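Local coordinates for SSO1986 (Sulfolobus solfataricus, PDB 2X5Q), which is a Cmr7 subunit, possibly dimeric, of the CMR ribonucleoprotein complex, which carries crRNA in the CRISPR antiviral defence of this archaeon, at residues Q11-I16 / G83-G88; H95-G100 / T119-I124; I36-N41 / A160-K165. One frame throughout, in Å; residues are numbered along the deposited sequence.

Contact 1. Residues Q11-I16 / G83-G88; sequences QVFLPI and GILISG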
loop_
_atom_site.group_PDB
_atom_site.type_symbol
_atom_site.label_atom_id
_atom_site.label_comp_id
_atom_site.label_asym_id
_atom_site.label_seq_id
_atom_site.Cartn_x
_atom_site.Cartn_y
_atom_site.Cartn_z
ATOM N N GLN A 11 6.919 -17.568 3.824
ATOM C CA GLN A 11 5.467 -17.725 3.711
ATOM C C GLN A 11 4.931 -17.204 2.383
ATOM O O GLN A 11 5.611 -16.478 1.675
ATOM C CB GLN A 11 4.769 -17.003 4.865
ATOM C CG GLN A 11 5.358 -17.379 6.248
ATOM C CD GLN A 11 4.787 -18.675 6.802
ATOM O OE1 GLN A 11 3.579 -18.819 6.926
ATOM N NE2 GLN A 11 5.662 -19.612 7.171
ATOM N N VAL A 12 3.708 -17.609 2.057
ATOM C CA VAL A 12 2.977 -17.071 0.919
ATOM C C VAL A 12 1.624 -16.580 1.437
ATOM O O VAL A 12 1.020 -17.220 2.279
ATOM C CB VAL A 12 2.794 -18.117 -0.221
ATOM C CG1 VAL A 12 2.013 -19.332 0.255
ATOM C CG2 VAL A 12 2.106 -17.493 -1.434
ATOM N N PHE A 13 1.194 -15.419 0.966
ATOM C CA PHE A 13 -0.160 -14.901 1.245
ATOM C C PHE A 13 -1.160 -15.588 0.364
ATOM O O PHE A 13 -1.106 -15.474 -0.876
ATOM C CB PHE A 13 -0.200 -13.387 1.002
ATOM C CG PHE A 13 -1.537 -12.731 1.277
ATOM C CD1 PHE A 13 -1.999 -12.568 2.582
ATOM C CD2 PHE A 13 -2.313 -12.233 0.234
ATOM C CE1 PHE A 13 -3.217 -11.922 2.833
ATOM C CE2 PHE A 13 -3.551 -11.576 0.481
ATOM C CZ PHE A 13 -3.986 -11.423 1.764
ATOM N N LEU A 14 -2.091 -16.290 1.000
ATOM C CA LEU A 14 -3.170 -16.958 0.288
ATOM C C LEU A 14 -4.406 -16.093 0.480
ATOM O O LEU A 14 -4.977 -16.078 1.572
ATOM C CB LEU A 14 -3.356 -18.373 0.857
ATOM C CG LEU A 14 -4.330 -19.384 0.254
ATOM C CD1 LEU A 14 -4.064 -20.765 0.857
ATOM C CD2 LEU A 14 -5.768 -19.020 0.464
ATOM N N PRO A 15 -4.805 -15.337 -0.564
ATOM C CA PRO A 15 -6.075 -14.611 -0.482
ATOM C C PRO A 15 -7.257 -15.553 -0.337
ATOM O O PRO A 15 -7.350 -16.547 -1.072
ATOM C CB PRO A 15 -6.171 -13.863 -1.831
ATOM C CG PRO A 15 -4.814 -13.894 -2.409
ATOM C CD PRO A 15 -4.134 -15.124 -1.855
ATOM N N ILE A 16 -8.154 -15.256 0.599
ATOM C CA ILE A 16 -9.379 -16.041 0.742
ATOM C C ILE A 16 -10.530 -15.298 0.047
ATOM O O ILE A 16 -11.037 -14.287 0.564
ATOM C CB ILE A 16 -9.688 -16.299 2.226
ATOM C CG1 ILE A 16 -8.492 -16.983 2.905
ATOM C CG2 ILE A 16 -10.963 -17.144 2.402
ATOM C CD1 ILE A 16 -8.175 -18.360 2.374
ATOM N N GLY A 83 -6.154 -12.669 4.002
ATOM C CA GLY A 83 -5.696 -13.998 3.676
ATOM C C GLY A 83 -4.906 -14.614 4.811
ATOM O O GLY A 83 -4.726 -14.015 5.898
ATOM N N ILE A 84 -4.457 -15.834 4.579
ATOM C CA ILE A 84 -3.654 -16.520 5.571
ATOM C C ILE A 84 -2.242 -16.557 5.045
ATOM O O ILE A 84 -2.010 -16.409 3.833
ATOM C CB ILE A 84 -4.182 -17.933 5.897
ATOM C CG1 ILE A 84 -4.319 -18.798 4.638
ATOM C CG2 ILE A 84 -5.516 -17.835 6.655
ATOM C CD1 ILE A 84 -4.637 -20.237 4.953
ATOM N N LEU A 85 -1.306 -16.730 5.970
ATOM C CA LEU A 85 0.079 -16.883 5.637
ATOM C C LEU A 85 0.461 -18.310 5.970
ATOM O O LEU A 85 0.294 -18.767 7.114
ATOM C CB LEU A 85 0.940 -15.910 6.429
ATOM C CG LEU A 85 0.869 -14.442 6.022
ATOM C CD1 LEU A 85 1.485 -13.581 7.121
ATOM C CD2 LEU A 85 1.556 -14.195 4.654
ATOM N N ILE A 86 0.960 -19.018 4.964
ATOM C CA ILE A 86 1.307 -20.420 5.104
ATOM C C ILE A 86 2.666 -20.662 4.484
ATOM O O ILE A 86 3.072 -19.918 3.605
ATOM C CB ILE A 86 0.254 -21.326 4.444
ATOM C CG1 ILE A 86 0.162 -21.074 2.923
ATOM C CG2 ILE A 86 -1.129 -21.113 5.133
ATOM C CD1 ILE A 86 -0.873 -21.937 2.226
ATOM N N SER A 87 3.369 -21.693 4.954
ATOM C CA SER A 87 4.633 -22.090 4.340
ATOM C C SER A 87 4.389 -22.659 2.947
ATOM O O SER A 87 3.656 -23.644 2.767
ATOM C CB SER A 87 5.391 -23.102 5.195
ATOM O OG SER A 87 6.479 -23.614 4.463
ATOM N N GLY A 88 5.032 -22.042 1.967
ATOM C CA GLY A 88 4.749 -22.365 0.582
ATOM C C GLY A 88 5.276 -21.319 -0.368
ATOM O O GLY A 88 6.093 -20.470 0.003
#

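Contact 2. Residues H95-G100 / T119-I124; sequences HFKIIG and TFSLPI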
loop_
_atom_site.group_PDB
_atom_site.type_symbol
_atom_site.label_atom_id
_atom_site.label_comp_id
_atom_site.label_asym_id
_atom_site.label_seq_id
_atom_site.Cartn_x
_atom_site.Cartn_y
_atom_site.Cartn_z
ATOM N N HIS A 95 5.075 -12.631 -8.278
ATOM C CA HIS A 95 5.192 -12.564 -6.826
ATOM C C HIS A 95 6.015 -11.355 -6.419
ATOM O O HIS A 95 7.018 -11.030 -7.068
ATOM C CB HIS A 95 5.826 -13.833 -6.242
ATOM C CG HIS A 95 7.128 -14.201 -6.860
ATOM N ND1 HIS A 95 8.336 -14.024 -6.221
ATOM C CD2 HIS A 95 7.415 -14.744 -8.064
ATOM C CE1 HIS A 95 9.311 -14.436 -7.011
ATOM N NE2 HIS A 95 8.779 -14.876 -8.137
ATOM N N PHE A 96 5.574 -10.696 -5.354
ATOM C CA PHE A 96 6.328 -9.637 -4.726
ATOM C C PHE A 96 6.702 -10.141 -3.334
ATOM O O PHE A 96 5.856 -10.615 -2.588
ATOM C CB PHE A 96 5.491 -8.356 -4.648
ATOM C CG PHE A 96 6.228 -7.200 -4.043
ATOM C CD1 PHE A 96 6.975 -6.348 -4.832
ATOM C CD2 PHE A 96 6.198 -6.986 -2.669
ATOM C CE1 PHE A 96 7.683 -5.293 -4.258
ATOM C CE2 PHE A 96 6.898 -5.937 -2.097
ATOM C CZ PHE A 96 7.631 -5.090 -2.892
ATOM N N LYS A 97 7.978 -10.072 -2.999
ATOM C CA LYS A 97 8.465 -10.655 -1.755
ATOM C C LYS A 97 8.808 -9.570 -0.743
ATOM O O LYS A 97 9.540 -8.633 -1.061
ATOM C CB LYS A 97 9.695 -11.514 -2.034
ATOM C CG LYS A 97 10.273 -12.186 -0.803
ATOM C CD LYS A 97 11.474 -13.074 -1.138
ATOM C CE LYS A 97 11.023 -14.469 -1.485
ATOM N NZ LYS A 97 12.150 -15.410 -1.781
ATOM N N ILE A 98 8.290 -9.718 0.473
ATOM C CA ILE A 98 8.678 -8.884 1.598
ATOM C C ILE A 98 9.660 -9.678 2.449
ATOM O O ILE A 98 9.302 -10.741 2.948
ATOM C CB ILE A 98 7.485 -8.529 2.482
ATOM C CG1 ILE A 98 6.491 -7.639 1.735
ATOM C CG2 ILE A 98 7.971 -7.837 3.761
ATOM C CD1 ILE A 98 5.613 -8.362 0.737
ATOM N N ILE A 99 10.865 -9.152 2.644
ATOM C CA ILE A 99 11.955 -9.901 3.269
ATOM C C ILE A 99 12.229 -9.423 4.694
ATOM O O ILE A 99 12.624 -8.282 4.916
ATOM C CB ILE A 99 13.269 -9.804 2.442
ATOM C CG1 ILE A 99 13.043 -10.310 1.008
ATOM C CG2 ILE A 99 14.380 -10.587 3.109
ATOM C CD1 ILE A 99 14.155 -9.881 -0.015
ATOM N N GLY A 100 12.014 -10.325 5.650
ATOM C CA GLY A 100 12.375 -10.100 7.041
ATOM C C GLY A 100 11.672 -8.937 7.720
ATOM O O GLY A 100 12.263 -8.259 8.539
ATOM N N THR A 119 9.349 -13.451 6.355
ATOM C CA THR A 119 9.480 -13.250 4.911
ATOM C C THR A 119 8.258 -13.881 4.239
ATOM O O THR A 119 7.885 -15.034 4.544
ATOM C CB THR A 119 10.760 -13.872 4.377
ATOM O OG1 THR A 119 11.884 -13.173 4.925
ATOM C CG2 THR A 119 10.815 -13.798 2.854
ATOM N N PHE A 120 7.603 -13.120 3.372
ATOM C CA PHE A 120 6.420 -13.626 2.683
ATOM C C PHE A 120 6.250 -13.012 1.304
ATOM O O PHE A 120 6.726 -11.902 1.040
ATOM C CB PHE A 120 5.150 -13.446 3.525
ATOM C CG PHE A 120 4.642 -12.035 3.599
ATOM C CD1 PHE A 120 3.501 -11.655 2.907
ATOM C CD2 PHE A 120 5.268 -11.099 4.407
ATOM C CE1 PHE A 120 3.026 -10.368 2.993
ATOM C CE2 PHE A 120 4.791 -9.824 4.505
ATOM C CZ PHE A 120 3.670 -9.444 3.784
ATOM N N SER A 121 5.573 -13.750 0.429
ATOM C CA SER A 121 5.309 -13.283 -0.934
ATOM C C SER A 121 3.805 -13.118 -1.210
ATOM O O SER A 121 2.994 -13.895 -0.713
ATOM C CB SER A 121 5.921 -14.258 -1.935
ATOM O OG SER A 121 7.333 -14.255 -1.831
ATOM N N LEU A 122 3.470 -12.111 -2.023
ATOM C CA LEU A 122 2.106 -11.790 -2.446
ATOM C C LEU A 122 1.985 -11.999 -3.946
ATOM O O LEU A 122 2.898 -11.632 -4.662
ATOM C CB LEU A 122 1.821 -10.304 -2.206
ATOM C CG LEU A 122 2.139 -9.755 -0.821
ATOM C CD1 LEU A 122 2.173 -8.242 -0.866
ATOM C CD2 LEU A 122 1.121 -10.282 0.200
ATOM N N PRO A 123 0.839 -12.531 -4.426
ATOM C CA PRO A 123 0.538 -12.598 -5.862
ATOM C C PRO A 123 -0.015 -11.273 -6.415
ATOM O O PRO A 123 -1.163 -10.930 -6.127
ATOM C CB PRO A 123 -0.526 -13.696 -5.937
ATOM C CG PRO A 123 -1.223 -13.644 -4.614
ATOM C CD PRO A 123 -0.254 -13.101 -3.611
ATOM N N ILE A 124 0.791 -10.552 -7.207
ATOM C CA ILE A 124 0.410 -9.215 -7.724
ATOM C C ILE A 124 0.328 -9.104 -9.251
ATOM O O ILE A 124 0.908 -9.913 -9.970
ATOM C CB ILE A 124 1.385 -8.138 -7.260
ATOM C CG1 ILE A 124 2.817 -8.495 -7.698
ATOM C CG2 ILE A 124 1.283 -7.966 -5.756
ATOM C CD1 ILE A 124 3.727 -7.283 -7.902
#

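Contact 3. Residues I36-N41 / A160-K165; sequences IEYNQN and AKIYAK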
loop_
_atom_site.group_PDB
_atom_site.type_symbol
_atom_site.label_atom_id
_atom_site.label_comp_id
_atom_site.label_asym_id
_atom_site.label_seq_id
_atom_site.Cartn_x
_atom_site.Cartn_y
_atom_site.Cartn_z
ATOM N N ILE A 36 -0.795 -21.374 -5.972
ATOM C CA ILE A 36 0.061 -21.427 -4.797
ATOM C C ILE A 36 0.247 -22.891 -4.382
ATOM O O ILE A 36 -0.671 -23.693 -4.496
ATOM C CB ILE A 36 -0.574 -20.582 -3.670
ATOM C CG1 ILE A 36 -0.335 -19.097 -3.965
ATOM C CG2 ILE A 36 -0.028 -20.958 -2.285
ATOM C CD1 ILE A 36 -0.977 -18.151 -2.959
ATOM N N GLU A 37 1.459 -23.242 -3.974
ATOM C CA GLU A 37 1.751 -24.539 -3.387
ATOM C C GLU A 37 2.014 -24.300 -1.913
ATOM O O GLU A 37 2.551 -23.267 -1.540
ATOM C CB GLU A 37 2.989 -25.144 -4.044
ATOM C CG GLU A 37 3.305 -26.565 -3.606
ATOM C CD GLU A 37 4.620 -27.090 -4.161
ATOM O OE1 GLU A 37 5.673 -26.449 -3.950
ATOM O OE2 GLU A 37 4.600 -28.172 -4.779
ATOM N N TYR A 38 1.616 -25.228 -1.063
ATOM C CA TYR A 38 1.952 -25.122 0.352
ATOM C C TYR A 38 2.717 -26.366 0.788
ATOM O O TYR A 38 2.615 -27.451 0.186
ATOM C CB TYR A 38 0.711 -24.896 1.201
ATOM C CG TYR A 38 -0.231 -26.052 1.146
ATOM C CD1 TYR A 38 -0.079 -27.121 2.018
ATOM C CD2 TYR A 38 -1.254 -26.106 0.194
ATOM C CE1 TYR A 38 -0.911 -28.200 1.960
ATOM C CE2 TYR A 38 -2.098 -27.207 0.123
ATOM C CZ TYR A 38 -1.916 -28.245 1.014
ATOM O OH TYR A 38 -2.718 -29.342 0.985
ATOM N N ASN A 39 3.516 -26.184 1.826
ATOM C CA ASN A 39 4.321 -27.264 2.348
ATOM C C ASN A 39 3.481 -27.968 3.411
ATOM O O ASN A 39 3.132 -27.372 4.430
ATOM C CB ASN A 39 5.629 -26.703 2.901
ATOM C CG ASN A 39 6.464 -25.981 1.824
ATOM O OD1 ASN A 39 6.700 -26.519 0.737
ATOM N ND2 ASN A 39 6.933 -24.767 2.139
ATOM N N GLN A 40 3.115 -29.221 3.141
ATOM C CA GLN A 40 2.228 -29.974 4.032
ATOM C C GLN A 40 2.815 -30.086 5.445
ATOM O O GLN A 40 2.083 -30.095 6.423
ATOM C CB GLN A 40 1.922 -31.377 3.467
ATOM C CG GLN A 40 0.751 -32.090 4.145
ATOM C CD GLN A 40 -0.564 -31.322 4.044
ATOM O OE1 GLN A 40 -1.128 -31.179 2.957
ATOM N NE2 GLN A 40 -1.066 -30.836 5.182
ATOM N N ASN A 41 4.139 -30.168 5.547
ATOM C CA ASN A 41 4.795 -30.213 6.845
ATOM C C ASN A 41 5.542 -28.927 7.179
ATOM O O ASN A 41 6.435 -28.945 8.020
ATOM C CB ASN A 41 5.749 -31.410 6.904
ATOM C CG ASN A 41 5.045 -32.723 6.625
ATOM O OD1 ASN A 41 5.429 -33.468 5.729
ATOM N ND2 ASN A 41 3.999 -33.002 7.381
ATOM N N ALA A 160 -9.003 -27.645 5.549
ATOM C CA ALA A 160 -8.935 -29.040 5.960
ATOM C C ALA A 160 -7.838 -29.813 5.233
ATOM O O ALA A 160 -7.433 -30.884 5.687
ATOM C CB ALA A 160 -10.279 -29.717 5.745
ATOM N N LYS A 161 -7.355 -29.286 4.109
ATOM C CA LYS A 161 -6.224 -29.899 3.424
ATOM C C LYS A 161 -4.896 -29.361 3.960
ATOM O O LYS A 161 -3.992 -30.158 4.290
ATOM C CB LYS A 161 -6.336 -29.732 1.906
ATOM C CG LYS A 161 -7.427 -30.584 1.261
ATOM C CD LYS A 161 -7.798 -31.853 2.077
ATOM C CE LYS A 161 -9.025 -32.595 1.538
ATOM N NZ LYS A 161 -10.284 -31.761 1.560
ATOM N N ILE A 162 -4.796 -28.040 4.075
ATOM C CA ILE A 162 -3.596 -27.391 4.589
ATOM C C ILE A 162 -3.363 -27.826 6.033
ATOM O O ILE A 162 -2.265 -28.220 6.388
ATOM C CB ILE A 162 -3.680 -25.832 4.535
ATOM C CG1 ILE A 162 -3.913 -25.320 3.110
ATOM C CG2 ILE A 162 -2.388 -25.201 5.042
ATOM C CD1 ILE A 162 -4.302 -23.818 3.043
ATOM N N TYR A 163 -4.410 -27.758 6.845
ATOM C CA TYR A 163 -4.335 -28.104 8.264
ATOM C C TYR A 163 -5.069 -29.414 8.526
ATOM O O TYR A 163 -5.872 -29.497 9.446
ATOM C CB TYR A 163 -4.954 -26.995 9.109
ATOM C CG TYR A 163 -4.374 -25.626 8.858
ATOM C CD1 TYR A 163 -3.263 -25.184 9.567
ATOM C CD2 TYR A 163 -4.928 -24.776 7.923
ATOM C CE1 TYR A 163 -2.725 -23.928 9.349
ATOM C CE2 TYR A 163 -4.394 -23.512 7.699
ATOM C CZ TYR A 163 -3.295 -23.097 8.409
ATOM O OH TYR A 163 -2.748 -21.849 8.186
ATOM N N ALA A 164 -4.792 -30.427 7.706
ATOM C CA ALA A 164 -5.443 -31.748 7.791
ATOM C C ALA A 164 -5.393 -32.394 9.182
ATOM O O ALA A 164 -6.419 -32.816 9.710
ATOM C CB ALA A 164 -4.833 -32.699 6.747
ATOM N N LYS A 165 -4.214 -32.459 9.787
ATOM C CA LYS A 165 -4.080 -33.124 11.081
ATOM C C LYS A 165 -4.834 -32.407 12.203
ATOM O O LYS A 165 -5.623 -33.020 12.933
ATOM C CB LYS A 165 -2.607 -33.336 11.429
ATOM C CG LYS A 165 -2.029 -34.526 10.667
ATOM C CD LYS A 165 -0.542 -34.687 10.866
ATOM C CE LYS A 165 -0.050 -35.980 10.219
ATOM N NZ LYS A 165 -0.187 -37.179 11.090
HETATM O O HOH W 1 0.281 -28.261 6.648
#

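Contact 1. Residues Q11-I16 / G83-G88
Q11 lays its side-chain amide against the backbone where strand 80-86 runs into the corner at S87. Bent in mid-chain, the side chain brings OE1 to 3.2 Å from I86 C, a van der Waals approach; the amide spends its hydrogen bonds nearby, OE1 on V45 N and NE2 on Q43 O and E9 O. V12 opens the ladder proper. Its N donates to I86 O at 2.9 Å and its O accepts from I86 N, while CG1, in the crowded position between backbone N and carbonyl carbon (chi1 60°), lies alongside I86 CG1 at 3.7 Å. F13 sits on the other face with L85, whose CD2 reaches the edge of the phenyl ring near its plane. The ring reaches past L85 to the G83 backbone, CE1 coming to 3.2 Å from G83 N, where glycine has no side chain in the way.

Strands 11-15 and 80-86 are antiparallel neighbours in the mixed sheet of the protein (152° between 11-15 and 83-86); strand 117-123 flanks 11-15 on its other edge, in parallel. L14 makes the next hydrogen-bonded pair, its N almost straight to I84 O (2.8 Å, 177° at the hydrogen), and I84 N returns a more bent bond to L14 O. On the face shared with V12, I84 and I86, L14 CB meets I84 CG1 at 3.9 Å and CD1 touches I86 CD1 at 3.7 Å; helix 148-162 packs on this layer through L159 and I162. P15 points away from strand 80-86, and its side chain touches I30; I16 ends the segment with CG1 4.2 Å from G83 CA.

Contact 2. Residues H95-G100 / T119-I124
I98 and F120 form the apolar centre, side by side on one face of an antiparallel pair, strands 95-102 and 117-123 of the mixed sheet. The isoleucine spreads along the phenyl ring: CB approaches CE2 of F120 to 3.6 Å, and CD1 stands over one face, 4.1 Å from the centroid and offset toward the rim, in a CH-pi contact. F120 has its CG between backbone N and carbonyl carbon (chi1 74°), which swings the ring across to the I98 side chain. The same methyl, I98 CD1, also meets L122 CD1 at 3.8 Å, and farther along this face F96 CB rests on I124 CD1. Behind the layer, L57 and L59 of strand 52-60 pack against F120 and L122.

Four backbone hydrogen bonds hold the strands together, in the pairs F96 with L122 and I98 with F120; the shortest runs from I98 N to F120 O, 2.7 Å. CA-H groups of the flanking residues approach the same carbonyls, as S121 CA does F96 O. The outer edge of strand 95-102 does not end the sheet: K97, I98 and I99 pair in parallel with a strand of the second subunit, so the sheet continues through the dimer interface, where L122 also packs on F75 of that subunit.

The opposite face is more polar. K97 passes over S121, its CB 3.6 Å from S121 OG, and then bends at chi3 (-88°); NZ forms a salt bridge with E10. At the far end T119 OG1 accepts a hydrogen bond from G100 N, 2.9 Å long and 146° at the hydrogen, just where the chain turns its corner.

Contact 3. Residues I36-N41 / A160-K165
Q40 NE2 donates to K161 O, the carbonyl oxygen lying 3.1 Å away and close to the plane of the glutamine amide. This fastens the loop after strand 35-38, part of the four-stranded antiparallel sheet, to the C-terminal end of helix 148-162, where main-chain carbonyls run out of helical partners. A second, weak bond goes from NE2 to I162 O, strongly bent (123° at the hydrogen). The bend of Q40 at chi2 (59°) folds the amide back toward the strand, and OE1 accepts from Y38 OH at 3.1 Å, which holds the amide between tyrosine and helix end. One water donates to both Q40 O and I162 O, each at 2.6 Å, and so adds a backbone-to-backbone bridge.

Outward from this polar cluster, the Y38 ring lies with one face against I162. Y38 OH lies near K161 CB, and Y38 CE1 is 3.8 Å from I162 CA. I28 and I86 also touch the tyrosine, while I162 continues into the apolar layer of I84, I86 and L14. Directly above the middle of the Y38 ring stands I162 CG1, a CH-pi contact 3.9 Å from the centroid and 9° off the ring normal.

Contacts 1 and 2 belong to one mixed sheet, with centres about 10 Å apart. They are joined where strand 11-15 lies parallel to 117-123: Q11 N is 2.8 Å from T119 O and F13 N 2.9 Å from S121 O, both probable hydrogen bonds, while F13 CB meets L122 CD2 at 3.5 Å. Contact 3 lies about 11 Å from contact 1, between centres. S87 OG and N39 ND2, 2.6 Å apart, probably share a hydrogen bond, and V12 CG2 packs on I36 CD1. Contacts 2 and 3 do not touch, their nearest atoms being about 5 Å apart; contact 2 alone of the three reaches the second subunit.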